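PDB 6NXI: FAD:protein FMN transferase from Vibrio cholerae, which probably transfers the FMN moiety of FAD onto a threonine hydroxyl of target flavoproteins, releasing AMP, with magnesium as cofactor. Local coordinates for residues R86-L95 / T267-M278; D96-W106 / E122-I132. All coordinates share one frame; numbering follows the deposited sequence. Where two conformers were deposited one is given.

Contacts 1 and 2 follow one another round the adenine end of the bound FAD, their centres about 17 Å apart, and the chain between segments 86-95 and 267-278 includes the whole of contact 2. Segment 86-95 runs straight on into 96-106, and the adenine is read across that junction: FAD N6A donates to Ala-94 O (3.1 Å), while Asp-96 N donates to FAD N1A (3.0 Å). Contact 1 also carries the magnesium site at the pyrophosphate, whereas the centre of contact 2 lies about 19 Å from the centre of the chain, against about 10 Å for contact 1. The two meet directly where Asn-88 OD1 packs on Ile-132 CG2 at 3.4 Å.

Contact 1 (R86-L95 / T267-M278); sequences RLNGLTEGAL and TADGLATGLMVM. With MG (magnesium ion), chain C; MG (magnesium ion), chain D; FAD (flavin-adenine dinucleotide), chain B; EDO (1,2-ethanediol), chain E.
Leu-87 O, which takes both Thr-91 OG1 (2.7 Å) and Thr-91 N from opposite faces of its plane, ties down the end of helix 75-90 where Thr-91 packs on helix 265-278. The helix closes in a Schellman motif, with Glu-92 at positive phi as the C-prime residue. Thr-91 OG1 also accepts from Leu-95 N, at 3.1 Å and nearly straight (169°), which fixes the turn after the helix. With OG1 so engaged, Thr-91 CG2 is left to face the backbone of Gly-274.

The segments 86-90 and 267-278 run at 34° to one another, and the glycines of the second leave room for Leu-87 of the helix and for Leu-95 beyond the turn: Leu-87 CD1 lies 3.8 Å from Gly-270 CA, and Leu-95 CD1 is against Gly-270 O. On the flank, Leu-87 and Leu-271 cross at about a right angle through their CD2 methyls. Ala-94 CB rests on Gly-274 O, with Val-277 CG1 and Met-278 CG also against it.

One flank of helix 265-278 carries the magnesium site. Asp-269 OD1 bridges both magnesium ions, and Thr-273 OG1 binds one of them at 2.3 Å and is hydrogen-bonded to Ser-225; Thr-155 and Glu-184 add further ligands. Asp-269 OD2 accepts from Gly-159 N and from a magnesium-bound water. At the other end of the interface Met-278 bends at chi3 (87°), bringing CE to 3.4 Å from Glu-92 OE1, while Glu-92 OE2 pairs with Arg-282.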
loop_
_atom_site.group_PDB
_atom_site.type_symbol
_atom_site.label_atom_id
_atom_site.label_comp_id
_atom_site.label_asym_id
_atom_site.label_seq_id
_atom_site.Cartn_x
_atom_site.Cartn_y
_atom_site.Cartn_z
ATOM N N ARG A 86 -8.575 4.242 10.484
ATOM C CA ARG A 86 -7.830 5.359 11.090
ATOM C C ARG A 86 -7.297 6.266 9.986
ATOM O O ARG A 86 -7.378 7.513 10.125
ATOM C CB ARG A 86 -6.672 4.852 11.942
ATOM C CG ARG A 86 -6.001 5.963 12.724
ATOM C CD ARG A 86 -4.783 5.464 13.448
ATOM N NE ARG A 86 -3.616 5.137 12.636
ATOM C CZ ARG A 86 -2.666 5.997 12.324
ATOM N NH1 ARG A 86 -2.755 7.242 12.741
ATOM N NH2 ARG A 86 -1.634 5.633 11.590
ATOM N N LEU A 87 -6.753 5.668 8.920
ATOM C CA LEU A 87 -6.129 6.473 7.863
ATOM C C LEU A 87 -7.205 7.129 7.003
ATOM O O LEU A 87 -6.960 8.202 6.438
ATOM C CB LEU A 87 -5.196 5.596 7.026
ATOM C CG LEU A 87 -3.959 5.077 7.750
ATOM C CD1 LEU A 87 -3.122 4.214 6.831
ATOM C CD2 LEU A 87 -3.126 6.200 8.315
ATOM N N ASN A 88 -8.374 6.530 6.934
ATOM C CA ASN A 88 -9.530 7.210 6.316
ATOM C C ASN A 88 -9.765 8.546 7.053
ATOM O O ASN A 88 -9.910 9.573 6.377
ATOM C CB ASN A 88 -10.793 6.351 6.292
ATOM C CG ASN A 88 -11.988 7.133 5.794
ATOM O OD1 ASN A 88 -12.730 7.768 6.592
ATOM N ND2 ASN A 88 -12.218 7.060 4.480
ATOM N N GLY A 89 -9.834 8.561 8.391
ATOM C CA GLY A 89 -10.028 9.830 9.121
ATOM C C GLY A 89 -8.898 10.808 8.847
ATOM O O GLY A 89 -9.164 11.970 8.559
ATOM N N LEU A 90 -7.649 10.326 8.892
ATOM C CA LEU A 90 -6.477 11.212 8.810
ATOM C C LEU A 90 -6.440 11.836 7.417
ATOM O O LEU A 90 -6.078 12.985 7.339
ATOM C CB LEU A 90 -5.208 10.438 9.149
ATOM C CG LEU A 90 -3.954 11.297 9.252
ATOM C CD1 LEU A 90 -4.049 12.309 10.393
ATOM C CD2 LEU A 90 -2.739 10.404 9.413
ATOM N N THR A 91 -6.863 11.109 6.375
ATOM C CA THR A 91 -6.814 11.598 4.992
ATOM C C THR A 91 -8.134 12.240 4.583
ATOM O O THR A 91 -8.335 12.409 3.376
ATOM C CB THR A 91 -6.344 10.475 4.046
ATOM O OG1 THR A 91 -7.308 9.422 4.054
ATOM C CG2 THR A 91 -4.968 9.988 4.403
ATOM N N GLU A 92 -9.007 12.617 5.532
ATOM C CA GLU A 92 -10.255 13.366 5.217
ATOM C C GLU A 92 -11.093 12.542 4.215
ATOM O O GLU A 92 -11.710 13.159 3.330
ATOM C CB GLU A 92 -9.907 14.779 4.694
ATOM C CG GLU A 92 -9.090 15.654 5.672
ATOM C CD GLU A 92 -8.503 16.974 5.132
ATOM O OE1 GLU A 92 -8.740 17.325 3.931
ATOM O OE2 GLU A 92 -7.753 17.647 5.891
ATOM N N GLY A 93 -11.097 11.202 4.310
ATOM C CA GLY A 93 -11.955 10.329 3.471
ATOM C C GLY A 93 -11.293 9.837 2.188
ATOM O O GLY A 93 -11.934 9.045 1.449
ATOM N N ALA A 94 -10.100 10.323 1.887
ATOM C CA ALA A 94 -9.394 10.011 0.620
ATOM C C ALA A 94 -9.068 8.506 0.534
ATOM O O ALA A 94 -9.249 7.911 -0.520
ATOM C CB ALA A 94 -8.150 10.859 0.508
ATOM N N LEU A 95 -8.485 7.932 1.584
ATOM C CA LEU A 95 -8.237 6.485 1.619
ATOM C C LEU A 95 -9.497 5.806 2.100
ATOM O O LEU A 95 -9.897 6.023 3.262
ATOM C CB LEU A 95 -7.075 6.132 2.538
ATOM C CG LEU A 95 -6.579 4.710 2.322
ATOM C CD1 LEU A 95 -5.721 4.638 1.063
ATOM C CD2 LEU A 95 -5.802 4.170 3.526
ATOM N N THR A 267 1.329 1.213 7.414
ATOM C CA THR A 267 0.962 2.628 7.587
ATOM C C THR A 267 1.497 3.444 6.418
ATOM O O THR A 267 0.728 4.270 5.849
ATOM C CB THR A 267 1.426 3.137 8.941
ATOM O OG1 THR A 267 0.749 2.332 9.914
ATOM C CG2 THR A 267 1.072 4.598 9.085
ATOM N N ALA A 268 2.746 3.229 6.020
ATOM C CA ALA A 268 3.329 3.983 4.894
ATOM C C ALA A 268 2.523 3.710 3.626
ATOM O O ALA A 268 2.255 4.668 2.877
ATOM C CB ALA A 268 4.754 3.664 4.646
ATOM N N ASP A 269 2.089 2.465 3.437
ATOM C CA ASP A 269 1.339 2.028 2.224
ATOM C C ASP A 269 0.019 2.773 2.135
ATOM O O ASP A 269 -0.291 3.345 1.050
ATOM C CB ASP A 269 1.190 0.507 2.263
ATOM C CG ASP A 269 0.827 -0.162 0.952
ATOM O OD1 ASP A 269 0.808 0.549 -0.088
ATOM O OD2 ASP A 269 0.492 -1.374 0.994
ATOM N N GLY A 270 -0.786 2.739 3.190
ATOM C CA GLY A 270 -2.071 3.463 3.249
ATOM C C GLY A 270 -1.870 4.946 3.035
ATOM O O GLY A 270 -2.647 5.564 2.269
ATOM N N LEU A 271 -0.859 5.519 3.676
ATOM C CA LEU A 271 -0.614 6.981 3.602
ATOM C C LEU A 271 -0.250 7.414 2.194
ATOM O O LEU A 271 -0.806 8.438 1.725
ATOM C CB LEU A 271 0.479 7.374 4.589
ATOM C CG LEU A 271 -0.033 7.517 6.018
ATOM C CD1 LEU A 271 1.140 7.720 6.940
ATOM C CD2 LEU A 271 -1.022 8.656 6.176
ATOM N N ALA A 272 0.594 6.643 1.520
ATOM C CA ALA A 272 1.058 7.077 0.194
ATOM C C ALA A 272 -0.168 7.195 -0.726
ATOM O O ALA A 272 -0.265 8.190 -1.468
ATOM C CB ALA A 272 2.093 6.108 -0.314
ATOM N N THR A 273 -1.071 6.209 -0.697
ATOM C CA THR A 273 -2.240 6.242 -1.612
ATOM C C THR A 273 -3.164 7.390 -1.155
ATOM O O THR A 273 -3.706 8.147 -1.989
ATOM C CB THR A 273 -2.946 4.879 -1.637
ATOM O OG1 THR A 273 -2.010 3.805 -1.924
ATOM C CG2 THR A 273 -4.056 4.918 -2.668
ATOM N N GLY A 274 -3.435 7.477 0.150
ATOM C CA GLY A 274 -4.349 8.478 0.689
ATOM C C GLY A 274 -3.897 9.879 0.388
ATOM O O GLY A 274 -4.715 10.685 -0.123
ATOM N N LEU A 275 -2.623 10.181 0.619
ATOM C CA LEU A 275 -2.109 11.537 0.352
ATOM C C LEU A 275 -2.154 11.814 -1.169
ATOM O O LEU A 275 -2.492 12.953 -1.577
ATOM C CB LEU A 275 -0.717 11.700 0.954
ATOM C CG LEU A 275 -0.622 11.536 2.467
ATOM C CD1 LEU A 275 0.824 11.725 2.904
ATOM C CD2 LEU A 275 -1.504 12.517 3.224
ATOM N N MET A 276 -1.889 10.822 -2.013
ATOM C CA MET A 276 -1.999 10.997 -3.492
ATOM C C MET A 276 -3.416 11.460 -3.888
ATOM O O MET A 276 -3.555 12.407 -4.678
ATOM C CB MET A 276 -1.620 9.715 -4.215
ATOM C CG MET A 276 -1.690 9.847 -5.704
ATOM S SD MET A 276 -0.343 8.832 -6.416
ATOM C CE MET A 276 -0.752 9.150 -8.130
ATOM N N VAL A 277 -4.446 10.840 -3.330
ATOM C CA VAL A 277 -5.866 11.150 -3.630
ATOM C C VAL A 277 -6.179 12.556 -3.094
ATOM O O VAL A 277 -6.962 13.300 -3.748
ATOM C CB VAL A 277 -6.827 10.083 -3.075
ATOM C CG1 VAL A 277 -8.268 10.515 -3.197
ATOM C CG2 VAL A 277 -6.608 8.707 -3.708
ATOM N N MET A 278 -5.581 12.951 -1.962
ATOM C CA MET A 278 -5.841 14.301 -1.363
ATOM C C MET A 278 -5.305 15.406 -2.272
ATOM O O MET A 278 -5.935 16.496 -2.320
ATOM C CB MET A 278 -5.194 14.436 0.021
ATOM C CG MET A 278 -5.823 13.569 1.058
ATOM S SD MET A 278 -5.097 13.923 2.700
ATOM C CE MET A 278 -6.145 15.266 3.233
HETATM MG MG MG C . -1.233 2.042 -0.590
HETATM MG MG MG D . 0.885 -0.031 -2.165
HETATM P PA FAD B . -1.581 1.406 -3.990
HETATM O O1A FAD B . -1.298 2.688 -4.687
HETATM O O2A FAD B . -0.873 1.081 -2.735
HETATM O O5B FAD B . -3.150 1.264 -3.724
HETATM C C5B FAD B . -3.965 1.194 -4.925
HETATM C C4B FAD B . -4.965 0.067 -4.839
HETATM O O4B FAD B . -5.879 0.232 -3.728
HETATM C C3B FAD B . -5.837 -0.014 -6.091
HETATM O O3B FAD B . -5.251 -0.915 -7.032
HETATM C C2B FAD B . -7.190 -0.483 -5.543
HETATM O O2B FAD B . -7.213 -1.882 -5.374
HETATM C C1B FAD B . -7.229 0.203 -4.184
HETATM N N9A FAD B . -7.730 1.561 -4.159
HETATM C C8A FAD B . -7.902 2.454 -5.225
HETATM N N7A FAD B . -8.250 3.647 -4.807
HETATM C C5A FAD B . -8.370 3.556 -3.434
HETATM C C6A FAD B . -8.743 4.493 -2.459
HETATM N N6A FAD B . -9.014 5.786 -2.713
HETATM N N1A FAD B . -8.704 4.073 -1.179
HETATM C C2A FAD B . -8.413 2.782 -0.924
HETATM N N3A FAD B . -8.041 1.808 -1.765
HETATM C C4A FAD B . -8.050 2.272 -3.027
HETATM N N1 FAD B . -3.444 -8.838 -7.874
HETATM C C2 FAD B . -3.716 -9.867 -8.750
HETATM O O2 FAD B . -3.713 -9.659 -9.983
HETATM N N3 FAD B . -3.960 -11.130 -8.316
HETATM C C4 FAD B . -3.976 -11.458 -6.985
HETATM O O4 FAD B . -4.231 -12.599 -6.625
HETATM C C4X FAD B . -3.722 -10.410 -6.039
HETATM N N5 FAD B . -3.745 -10.690 -4.752
HETATM C C5X FAD B . -3.508 -9.667 -3.863
HETATM C C6 FAD B . -3.552 -9.939 -2.481
HETATM C C7 FAD B . -3.323 -8.976 -1.521
HETATM C C7M FAD B . -3.380 -9.340 -0.055
HETATM C C8 FAD B . -3.014 -7.663 -1.950
HETATM C C8M FAD B . -2.765 -6.555 -0.960
HETATM C C9 FAD B . -2.971 -7.378 -3.318
HETATM C C9A FAD B . -3.203 -8.357 -4.293
HETATM N N10 FAD B . -3.195 -8.100 -5.670
HETATM C C10 FAD B . -3.450 -9.106 -6.585
HETATM C "C1'" FAD B . -2.817 -6.759 -6.167
HETATM C "C2'" FAD B . -3.886 -5.732 -6.057
HETATM O "O2'" FAD B . -4.999 -6.078 -6.875
HETATM C "C3'" FAD B . -3.329 -4.376 -6.523
HETATM O "O3'" FAD B . -2.950 -4.388 -7.882
HETATM C "C4'" FAD B . -2.084 -3.922 -5.784
HETATM O "O4'" FAD B . -2.215 -4.247 -4.410
HETATM C "C5'" FAD B . -1.795 -2.452 -6.020
HETATM O "O5'" FAD B . -0.727 -2.060 -5.123
HETATM P P FAD B . -0.015 -0.662 -5.335
HETATM O O1P FAD B . 0.305 -0.428 -6.741
HETATM O O2P FAD B . 1.015 -0.667 -4.228
HETATM O O3P FAD B . -1.268 0.261 -5.013
HETATM C C1 EDO E . 0.371 9.827 11.642
HETATM O O1 EDO E . -0.714 9.602 12.523
HETATM C C2 EDO E . 0.530 8.825 10.584
HETATM O O2 EDO E . 0.334 7.520 11.056
HETATM O O HOH W 1 -0.314 -1.917 -1.393
HETATM O O HOH W 2 1.761 2.397 -2.041
#

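Contact 2 (D96-W106 / E122-I132); sequences DVTVGPLVNLW and ELNARRAITGI. With FAD (flavin-adenine dinucleotide), chain B.
Arg-126 reaches across to helix 100-105 as a knob among Pro-101, Leu-102, Asn-104 and Leu-105, in an antiparallel helix pair (151° between the axes of 100-105 and 122-127) whose first member lines the FAD pocket. Its chain bends at chi2 (-89°), laying the guanidinium flat against Leu-105, whose CD1 is 3.9 Å above the centre of the group. NH1 donates to Pro-101 O at 3.0 Å, close to both the guanidinium and the carbonyl plane; that oxygen also accepts the helical bond from Leu-105 N. Glu-111 forms a salt bridge with the same NH1.

Leu-105 spreads its two methyls: CD1 also rests, in the conformer given, against the carboxylate end of Glu-122, which is paired with Arg-113, while CD2 meets Leu-123 at about a right angle. Leu-102 likewise crosses Leu-123, its CD2 lying 3.8 Å from Leu-123 CD1, and turns CD1 to Thr-130 CG2. Pro-101 and Thr-130 slide past each other in opposite directions, and Ile-129 CD1 abuts the CB-CG edge of the Pro-101 ring, almost in its plane.

Beyond the helices the contact becomes polar. Thr-98 OG1 accepts from Gly-131 N (2.8 Å) and donates to Asp-96 OD1. Thr-98 N reaches OD1 from the same face of the carboxylate, completing an Asx turn at the residue whose backbone N bonds the adenine. Val-99 and Val-103 point their methyls to the FAD side of the helix, with Val-99 CG2 3.6 Å from FAD C5A. The other carboxylate oxygen, Asp-96 OD2, takes a weak bond from Ile-132 N at 3.1 Å, bent to 133°.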
loop_
_atom_site.group_PDB
_atom_site.type_symbol
_atom_site.label_atom_id
_atom_site.label_comp_id
_atom_site.label_asym_id
_atom_site.label_seq_id
_atom_site.Cartn_x
_atom_site.Cartn_y
_atom_site.Cartn_z
ATOM N N ASP A 96 -10.154 5.061 1.229
ATOM C CA ASP A 96 -11.457 4.444 1.578
ATOM C C ASP A 96 -11.461 3.034 1.018
ATOM O O ASP A 96 -11.737 2.861 -0.118
ATOM C CB ASP A 96 -12.636 5.300 1.107
ATOM C CG ASP A 96 -13.971 4.787 1.658
ATOM O OD1 ASP A 96 -14.036 3.593 2.039
ATOM O OD2 ASP A 96 -14.936 5.604 1.710
ATOM N N VAL A 97 -11.170 2.043 1.843
ATOM C CA VAL A 97 -11.103 0.625 1.401
ATOM C C VAL A 97 -12.488 0.106 0.979
ATOM O O VAL A 97 -12.531 -0.995 0.421
ATOM C CB VAL A 97 -10.443 -0.243 2.477
ATOM C CG1 VAL A 97 -8.983 0.150 2.616
ATOM C CG2 VAL A 97 -11.204 -0.196 3.804
ATOM N N THR A 98 -13.586 0.855 1.164
ATOM C CA THR A 98 -14.910 0.385 0.652
ATOM C C THR A 98 -15.091 0.819 -0.806
ATOM O O THR A 98 -16.172 0.591 -1.344
ATOM C CB THR A 98 -16.093 0.879 1.483
ATOM O OG1 THR A 98 -16.254 2.277 1.260
ATOM C CG2 THR A 98 -15.869 0.571 2.942
ATOM N N VAL A 99 -14.046 1.306 -1.495
ATOM C CA VAL A 99 -14.178 1.654 -2.937
ATOM C C VAL A 99 -14.070 0.391 -3.817
ATOM O O VAL A 99 -14.041 0.515 -5.077
ATOM C CB VAL A 99 -13.179 2.722 -3.433
ATOM C CG1 VAL A 99 -13.453 4.086 -2.830
ATOM C CG2 VAL A 99 -11.739 2.287 -3.282
ATOM N N GLY A 100 -14.026 -0.797 -3.239
ATOM C CA GLY A 100 -14.031 -2.060 -3.983
ATOM C C GLY A 100 -14.908 -2.045 -5.236
ATOM O O GLY A 100 -14.430 -2.389 -6.318
ATOM N N PRO A 101 -16.216 -1.757 -5.140
ATOM C CA PRO A 101 -17.105 -1.792 -6.306
ATOM C C PRO A 101 -16.609 -0.895 -7.440
ATOM O O PRO A 101 -16.845 -1.278 -8.591
ATOM C CB PRO A 101 -18.477 -1.358 -5.717
ATOM C CG PRO A 101 -18.372 -1.743 -4.243
ATOM C CD PRO A 101 -16.937 -1.387 -3.918
ATOM N N LEU A 102 -15.975 0.240 -7.117
ATOM C CA LEU A 102 -15.475 1.212 -8.129
ATOM C C LEU A 102 -14.157 0.724 -8.712
ATOM O O LEU A 102 -13.980 0.760 -9.930
ATOM C CB LEU A 102 -15.337 2.576 -7.457
ATOM C CG LEU A 102 -16.648 3.163 -6.911
ATOM C CD1 LEU A 102 -16.375 4.232 -5.898
ATOM C CD2 LEU A 102 -17.472 3.737 -8.042
ATOM N N VAL A 103 -13.272 0.207 -7.877
ATOM C CA VAL A 103 -12.007 -0.392 -8.391
ATOM C C VAL A 103 -12.368 -1.490 -9.407
ATOM O O VAL A 103 -11.785 -1.599 -10.484
ATOM C CB VAL A 103 -11.195 -0.958 -7.224
ATOM C CG1 VAL A 103 -10.026 -1.803 -7.692
ATOM C CG2 VAL A 103 -10.741 0.155 -6.277
ATOM N N ASN A 104 -13.351 -2.310 -9.056
ATOM C CA ASN A 104 -13.780 -3.441 -9.887
ATOM C C ASN A 104 -14.425 -2.887 -11.159
ATOM O O ASN A 104 -14.065 -3.362 -12.240
ATOM C CB ASN A 104 -14.716 -4.359 -9.127
ATOM C CG ASN A 104 -14.045 -5.066 -7.960
ATOM O OD1 ASN A 104 -12.849 -4.941 -7.755
ATOM N ND2 ASN A 104 -14.863 -5.698 -7.124
ATOM N N LEU A 105 -15.293 -1.883 -11.044
ATOM C CA LEU A 105 -15.953 -1.270 -12.236
ATOM C C LEU A 105 -14.911 -0.821 -13.266
ATOM O O LEU A 105 -15.133 -1.008 -14.484
ATOM C CB LEU A 105 -16.838 -0.120 -11.773
ATOM C CG LEU A 105 -17.594 0.605 -12.886
ATOM C CD1 LEU A 105 -18.701 -0.267 -13.471
ATOM C CD2 LEU A 105 -18.160 1.914 -12.385
ATOM N N TRP A 106 -13.874 -0.143 -12.806
ATOM C CA TRP A 106 -12.893 0.490 -13.710
ATOM C C TRP A 106 -11.891 -0.512 -14.278
ATOM O O TRP A 106 -11.067 -0.098 -15.077
ATOM C CB TRP A 106 -12.246 1.679 -13.009
ATOM C CG TRP A 106 -13.193 2.830 -12.889
ATOM C CD1 TRP A 106 -13.800 3.307 -11.769
ATOM C CD2 TRP A 106 -13.717 3.620 -13.973
ATOM N NE1 TRP A 106 -14.639 4.332 -12.078
ATOM C CE2 TRP A 106 -14.585 4.571 -13.406
ATOM C CE3 TRP A 106 -13.430 3.677 -15.338
ATOM C CZ2 TRP A 106 -15.244 5.526 -14.169
ATOM C CZ3 TRP A 106 -14.073 4.637 -16.092
ATOM C CH2 TRP A 106 -14.964 5.530 -15.499
ATOM N N GLU A 122 -24.352 3.312 -14.351
ATOM C CA GLU A 122 -23.606 2.190 -13.721
ATOM C C GLU A 122 -22.676 2.754 -12.651
ATOM O O GLU A 122 -22.520 2.120 -11.565
ATOM C CB GLU A 122 -22.805 1.391 -14.754
ATOM C CG GLU A 122 -22.204 0.121 -14.155
ATOM C CD GLU A 122 -21.587 -0.916 -15.082
ATOM O OE1 GLU A 122 -20.942 -0.515 -16.061
ATOM O OE2 GLU A 122 -21.703 -2.143 -14.786
ATOM N N LEU A 123 -22.014 3.872 -12.979
ATOM C CA LEU A 123 -21.063 4.480 -12.010
ATOM C C LEU A 123 -21.860 4.839 -10.737
ATOM O O LEU A 123 -21.428 4.515 -9.630
ATOM C CB LEU A 123 -20.410 5.708 -12.637
ATOM C CG LEU A 123 -19.520 6.528 -11.722
ATOM C CD1 LEU A 123 -18.400 5.652 -11.181
ATOM C CD2 LEU A 123 -18.943 7.722 -12.445
ATOM N N ASN A 124 -22.982 5.535 -10.908
ATOM C CA ASN A 124 -23.792 6.038 -9.771
ATOM C C ASN A 124 -24.266 4.855 -8.932
ATOM O O ASN A 124 -24.271 4.986 -7.699
ATOM C CB ASN A 124 -24.927 6.970 -10.209
ATOM C CG ASN A 124 -24.404 8.342 -10.578
ATOM O OD1 ASN A 124 -23.283 8.700 -10.232
ATOM N ND2 ASN A 124 -25.175 9.082 -11.352
ATOM N N ALA A 125 -24.661 3.745 -9.548
ATOM C CA ALA A 125 -25.080 2.523 -8.819
ATOM C C ALA A 125 -23.923 1.987 -7.965
ATOM O O ALA A 125 -24.135 1.526 -6.840
ATOM C CB ALA A 125 -25.564 1.479 -9.781
ATOM N N ARG A 126 -22.691 2.050 -8.477
ATOM C CA ARG A 126 -21.549 1.517 -7.699
ATOM C C ARG A 126 -21.164 2.483 -6.591
ATOM O O ARG A 126 -20.782 2.006 -5.518
ATOM C CB ARG A 126 -20.347 1.281 -8.618
ATOM C CG ARG A 126 -20.604 0.207 -9.662
ATOM C CD ARG A 126 -20.270 -1.186 -9.221
ATOM N NE ARG A 126 -20.503 -2.088 -10.350
ATOM C CZ ARG A 126 -19.632 -2.995 -10.824
ATOM N NH1 ARG A 126 -18.433 -3.151 -10.277
ATOM N NH2 ARG A 126 -20.003 -3.787 -11.812
ATOM N N ARG A 127 -21.201 3.784 -6.851
ATOM C CA ARG A 127 -20.954 4.819 -5.818
ATOM C C ARG A 127 -21.954 4.680 -4.685
ATOM O O ARG A 127 -21.540 4.858 -3.531
ATOM C CB ARG A 127 -21.028 6.228 -6.396
ATOM C CG ARG A 127 -19.890 6.550 -7.338
ATOM C CD ARG A 127 -20.108 7.839 -8.052
ATOM N NE ARG A 127 -19.792 8.969 -7.219
ATOM C CZ ARG A 127 -20.163 10.208 -7.519
ATOM N NH1 ARG A 127 -20.917 10.459 -8.582
ATOM N NH2 ARG A 127 -19.786 11.194 -6.740
ATOM N N ALA A 128 -23.183 4.257 -4.973
ATOM C CA ALA A 128 -24.235 4.174 -3.939
ATOM C C ALA A 128 -23.907 3.061 -2.941
ATOM O O ALA A 128 -24.523 3.080 -1.866
ATOM C CB ALA A 128 -25.579 3.956 -4.567
ATOM N N ILE A 129 -23.067 2.087 -3.310
ATOM C CA ILE A 129 -22.721 0.940 -2.425
ATOM C C ILE A 129 -21.272 1.078 -1.945
ATOM O O ILE A 129 -20.708 0.068 -1.598
ATOM C CB ILE A 129 -22.991 -0.404 -3.123
ATOM C CG1 ILE A 129 -22.196 -0.548 -4.429
ATOM C CG2 ILE A 129 -24.475 -0.592 -3.350
ATOM C CD1 ILE A 129 -22.136 -1.948 -4.996
ATOM N N THR A 130 -20.722 2.288 -1.910
ATOM C CA THR A 130 -19.390 2.589 -1.339
ATOM C C THR A 130 -19.540 3.617 -0.214
ATOM O O THR A 130 -20.522 4.371 -0.170
ATOM C CB THR A 130 -18.420 3.080 -2.419
ATOM O OG1 THR A 130 -18.864 4.394 -2.745
ATOM C CG2 THR A 130 -18.414 2.163 -3.611
ATOM N N GLY A 131 -18.612 3.605 0.731
ATOM C CA GLY A 131 -18.521 4.621 1.779
ATOM C C GLY A 131 -18.109 3.990 3.074
ATOM O O GLY A 131 -18.736 2.981 3.472
ATOM N N ILE A 132 -17.043 4.534 3.656
ATOM C CA ILE A 132 -16.418 4.045 4.909
ATOM C C ILE A 132 -17.483 4.003 6.016
ATOM O O ILE A 132 -17.308 3.195 6.927
ATOM C CB ILE A 132 -15.211 4.940 5.272
ATOM C CG1 ILE A 132 -14.276 4.245 6.266
ATOM C CG2 ILE A 132 -15.658 6.293 5.777
ATOM C CD1 ILE A 132 -13.476 3.121 5.683
HETATM P PA FAD B . -1.581 1.406 -3.990
HETATM O O1A FAD B . -1.298 2.688 -4.687
HETATM O O2A FAD B . -0.873 1.081 -2.735
HETATM O O5B FAD B . -3.150 1.264 -3.724
HETATM C C5B FAD B . -3.965 1.194 -4.925
HETATM C C4B FAD B . -4.965 0.067 -4.839
HETATM O O4B FAD B . -5.879 0.232 -3.728
HETATM C C3B FAD B . -5.837 -0.014 -6.091
HETATM O O3B FAD B . -5.251 -0.915 -7.032
HETATM C C2B FAD B . -7.190 -0.483 -5.543
HETATM O O2B FAD B . -7.213 -1.882 -5.374
HETATM C C1B FAD B . -7.229 0.203 -4.184
HETATM N N9A FAD B . -7.730 1.561 -4.159
HETATM C C8A FAD B . -7.902 2.454 -5.225
HETATM N N7A FAD B . -8.250 3.647 -4.807
HETATM C C5A FAD B . -8.370 3.556 -3.434
HETATM C C6A FAD B . -8.743 4.493 -2.459
HETATM N N6A FAD B . -9.014 5.786 -2.713
HETATM N N1A FAD B . -8.704 4.073 -1.179
HETATM C C2A FAD B . -8.413 2.782 -0.924
HETATM N N3A FAD B . -8.041 1.808 -1.765
HETATM C C4A FAD B . -8.050 2.272 -3.027
HETATM N N1 FAD B . -3.444 -8.838 -7.874
HETATM C C2 FAD B . -3.716 -9.867 -8.750
HETATM O O2 FAD B . -3.713 -9.659 -9.983
HETATM N N3 FAD B . -3.960 -11.130 -8.316
HETATM C C4 FAD B . -3.976 -11.458 -6.985
HETATM O O4 FAD B . -4.231 -12.599 -6.625
HETATM C C4X FAD B . -3.722 -10.410 -6.039
HETATM N N5 FAD B . -3.745 -10.690 -4.752
HETATM C C5X FAD B . -3.508 -9.667 -3.863
HETATM C C6 FAD B . -3.552 -9.939 -2.481
HETATM C C7 FAD B . -3.323 -8.976 -1.521
HETATM C C7M FAD B . -3.380 -9.340 -0.055
HETATM C C8 FAD B . -3.014 -7.663 -1.950
HETATM C C8M FAD B . -2.765 -6.555 -0.960
HETATM C C9 FAD B . -2.971 -7.378 -3.318
HETATM C C9A FAD B . -3.203 -8.357 -4.293
HETATM N N10 FAD B . -3.195 -8.100 -5.670
HETATM C C10 FAD B . -3.450 -9.106 -6.585
HETATM C "C1'" FAD B . -2.817 -6.759 -6.167
HETATM C "C2'" FAD B . -3.886 -5.732 -6.057
HETATM O "O2'" FAD B . -4.999 -6.078 -6.875
HETATM C "C3'" FAD B . -3.329 -4.376 -6.523
HETATM O "O3'" FAD B . -2.950 -4.388 -7.882
HETATM C "C4'" FAD B . -2.084 -3.922 -5.784
HETATM O "O4'" FAD B . -2.215 -4.247 -4.410
HETATM C "C5'" FAD B . -1.795 -2.452 -6.020
HETATM O "O5'" FAD B . -0.727 -2.060 -5.123
HETATM P P FAD B . -0.015 -0.662 -5.335
HETATM O O1P FAD B . 0.305 -0.428 -6.741
HETATM O O2P FAD B . 1.015 -0.667 -4.228
HETATM O O3P FAD B . -1.268 0.261 -5.013
HETATM O O HOH W 3 -18.259 -1.077 -0.934
#